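Local structure of lysyl oxidase (Pichia pastoris, 1RKY) at residues 147-152 and 223-228. The protein is a copper- and topaquinone-containing amine oxidase that probably oxidises primary amines, such as lysyl side chains, to aldehydes. Numbering follows the deposited sequence.
With NAG (2-acetamido-2-deoxy-beta-D-glucopyranose), chain D; XE (xenon), chain U.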
loop_
_atom_site.group_PDB
_atom_site.type_symbol
_atom_site.label_atom_id
_atom_site.label_comp_id
_atom_site.label_asym_id
_atom_site.label_seq_id
_atom_site.Cartn_x
_atom_site.Cartn_y
_atom_site.Cartn_z
ATOM N N ASN A 147 -25.351 33.651 19.454
ATOM C CA ASN A 147 -25.126 35.089 19.254
ATOM C C ASN A 147 -25.797 35.921 20.352
ATOM O O ASN A 147 -25.235 36.913 20.826
ATOM C CB ASN A 147 -25.647 35.526 17.905
ATOM C CG ASN A 147 -25.360 36.977 17.627
ATOM O OD1 ASN A 147 -24.208 37.382 17.536
ATOM N ND2 ASN A 147 -26.409 37.771 17.510
ATOM N N LYS A 148 -26.998 35.511 20.728
ATOM C CA LYS A 148 -27.767 36.154 21.800
ATOM C C LYS A 148 -26.989 36.163 23.108
ATOM O O LYS A 148 -27.008 37.146 23.846
ATOM C CB LYS A 148 -29.094 35.414 21.975
ATOM C CG LYS A 148 -30.104 36.039 22.938
ATOM C CD LYS A 148 -31.440 35.301 22.830
ATOM C CE LYS A 148 -32.500 35.838 23.786
ATOM N NZ LYS A 148 -33.865 35.757 23.176
ATOM N N ASN A 149 -26.285 35.074 23.393
ATOM C CA ASN A 149 -25.565 34.936 24.651
ATOM C C ASN A 149 -24.132 35.497 24.635
ATOM O O ASN A 149 -23.666 36.061 25.638
ATOM C CB ASN A 149 -25.567 33.465 25.109
ATOM C CG ASN A 149 -26.863 33.079 25.774
ATOM O OD1 ASN A 149 -27.001 33.201 26.985
ATOM N ND2 ASN A 149 -27.839 32.642 24.982
ATOM N N LEU A 150 -23.436 35.370 23.507
ATOM C CA LEU A 150 -22.021 35.700 23.451
ATOM C C LEU A 150 -21.764 37.131 22.998
ATOM O O LEU A 150 -20.651 37.628 23.167
ATOM C CB LEU A 150 -21.266 34.722 22.521
ATOM C CG LEU A 150 -21.277 33.259 22.980
ATOM C CD1 LEU A 150 -20.644 32.419 21.872
ATOM C CD2 LEU A 150 -20.576 33.023 24.303
ATOM N N ASN A 151 -22.782 37.789 22.434
ATOM C CA ASN A 151 -22.647 39.150 21.918
ATOM C C ASN A 151 -23.268 40.201 22.860
ATOM O O ASN A 151 -23.643 41.277 22.403
ATOM C CB ASN A 151 -23.298 39.292 20.538
ATOM C CG ASN A 151 -22.794 40.504 19.762
ATOM O OD1 ASN A 151 -21.653 40.933 19.939
ATOM N ND2 ASN A 151 -23.643 41.048 18.881
ATOM N N THR A 152 -23.363 39.891 24.144
ATOM C CA THR A 152 -23.796 40.889 25.140
ATOM C C THR A 152 -22.623 41.782 25.499
ATOM O O THR A 152 -21.482 41.453 25.221
ATOM C CB THR A 152 -24.319 40.244 26.424
ATOM O OG1 THR A 152 -23.266 39.499 27.058
ATOM C CG2 THR A 152 -25.413 39.232 26.140
ATOM N N TRP A 223 -33.896 27.642 26.244
ATOM C CA TRP A 223 -32.473 27.243 26.133
ATOM C C TRP A 223 -31.593 28.144 27.006
ATOM O O TRP A 223 -31.843 29.336 27.138
ATOM C CB TRP A 223 -32.032 27.354 24.686
ATOM C CG TRP A 223 -32.683 26.339 23.801
ATOM C CD1 TRP A 223 -33.660 25.447 24.134
ATOM C CD2 TRP A 223 -32.346 26.068 22.434
ATOM N NE1 TRP A 223 -33.979 24.666 23.051
ATOM C CE2 TRP A 223 -33.178 25.016 21.997
ATOM C CE3 TRP A 223 -31.431 26.611 21.535
ATOM C CZ2 TRP A 223 -33.133 24.511 20.695
ATOM C CZ3 TRP A 223 -31.395 26.119 20.235
ATOM C CH2 TRP A 223 -32.235 25.072 19.840
ATOM N N LYS A 224 -30.559 27.576 27.603
ATOM C CA LYS A 224 -29.751 28.309 28.582
ATOM C C LYS A 224 -28.265 27.969 28.458
ATOM O O LYS A 224 -27.919 26.793 28.402
ATOM C CB LYS A 224 -30.203 27.925 30.001
ATOM C CG LYS A 224 -31.312 28.803 30.589
ATOM C CD LYS A 224 -31.859 28.190 31.886
ATOM C CE LYS A 224 -32.924 29.067 32.574
ATOM N NZ LYS A 224 -33.139 28.688 34.031
ATOM N N MET A 225 -27.406 28.976 28.477
ATOM C CA MET A 225 -25.962 28.738 28.655
ATOM C C MET A 225 -25.662 28.199 30.056
ATOM O O MET A 225 -26.077 28.778 31.047
ATOM C CB MET A 225 -25.165 30.004 28.361
ATOM C CG MET A 225 -23.699 29.772 28.111
ATOM S SD MET A 225 -23.412 28.984 26.494
ATOM C CE MET A 225 -23.733 30.242 25.397
ATOM N N LEU A 226 -24.983 27.062 30.132
ATOM C CA LEU A 226 -24.699 26.394 31.389
ATOM C C LEU A 226 -23.336 26.741 31.954
ATOM O O LEU A 226 -23.201 26.917 33.155
ATOM C CB LEU A 226 -24.763 24.878 31.247
ATOM C CG LEU A 226 -26.111 24.300 30.858
ATOM C CD1 LEU A 226 -25.955 22.835 30.550
ATOM C CD2 LEU A 226 -27.117 24.529 31.972
ATOM N N GLU A 227 -22.324 26.783 31.093
ATOM C CA GLU A 227 -20.942 26.960 31.527
ATOM C C GLU A 227 -20.120 27.721 30.517
ATOM O O GLU A 227 -20.361 27.653 29.304
ATOM C CB GLU A 227 -20.258 25.604 31.762
ATOM C CG GLU A 227 -20.959 24.697 32.730
ATOM C CD GLU A 227 -20.332 23.326 32.823
ATOM O OE1 GLU A 227 -20.594 22.613 33.821
ATOM O OE2 GLU A 227 -19.580 22.945 31.901
ATOM N N TYR A 228 -19.141 28.454 31.033
ATOM C CA TYR A 228 -18.009 28.936 30.260
ATOM C C TYR A 228 -16.808 28.228 30.825
ATOM O O TYR A 228 -16.687 28.088 32.044
ATOM C CB TYR A 228 -17.861 30.446 30.372
ATOM C CG TYR A 228 -19.002 31.177 29.703
ATOM C CD1 TYR A 228 -19.886 31.975 30.429
ATOM C CD2 TYR A 228 -19.207 31.055 28.341
ATOM C CE1 TYR A 228 -20.941 32.613 29.798
ATOM C CE2 TYR A 228 -20.252 31.687 27.705
ATOM C CZ TYR A 228 -21.117 32.461 28.432
ATOM O OH TYR A 228 -22.141 33.080 27.755
HETATM C C1 NAG D . -23.091 42.238 18.283
HETATM C C2 NAG D . -23.879 42.359 16.980
HETATM C C3 NAG D . -23.544 43.646 16.228
HETATM C C4 NAG D . -23.657 44.852 17.162
HETATM C C5 NAG D . -22.947 44.619 18.501
HETATM C C6 NAG D . -23.278 45.779 19.441
HETATM C C7 NAG D . -24.627 40.337 15.765
HETATM C C8 NAG D . -24.303 39.341 14.682
HETATM N N2 NAG D . -23.666 41.217 16.095
HETATM O O3 NAG D . -24.408 43.800 15.112
HETATM O O4 NAG D . -23.112 46.006 16.545
HETATM O O5 NAG D . -23.314 43.380 19.096
HETATM O O6 NAG D . -23.028 45.451 20.790
HETATM O O7 NAG D . -25.737 40.290 16.296
HETATM XE XE XE U . -22.896 30.375 31.779
HETATM O O HOH W 1 -28.491 31.617 28.773
#
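A water joins Asn149 to Met225, giving a hydrogen to Asn149 OD1 (2.8 Å) and accepting one from Met225 N (2.9 Å). An amide suits this place at the helix end because it serves both sides: ND2 bonds back to the carbonyl of Phe145 while OD1 takes the water, and the two bonds together limit the amide's rotation. Beside the bridge the side chains meet mainly through carbon. The flexible thioether of Met225, bent at chi2 and chi3 (both 72°), brings CE to 3.7 Å from Asn149 CB. Leu150, branched and apolar, with CG anti to its carbonyl carbon (chi1 -63°), can reach the buried Tyr228 ring with one methyl: CD2 comes in obliquely, 3.7 Å from CE2, and Met155 of helix 153-163 touches both side chains. Tyr228 suits its place by offering a broad ring; across it, near CE1 (3.6 Å), lies a xenon atom that also meets Met225 O and the backbone of the classic beta bulge at Leu226 and Glu227. Just past the helix, Asn151 ND2 is bonded covalently to an N-acetylglucosamine, whose acetamido O7 accepts a hydrogen bond from Asn147 ND2 (2.9 Å, 155° at the hydrogen). Because Asn147 OD1 is held by Tyr167 OH, an alanine here would probably leave both O7 and that hydroxyl without these partners and the sugar freer to turn. With no direct hydrogen bond between the segments, the join of helix 136-150 to strand 224-230 probably relies on van der Waals contact, the water supplying the polar link.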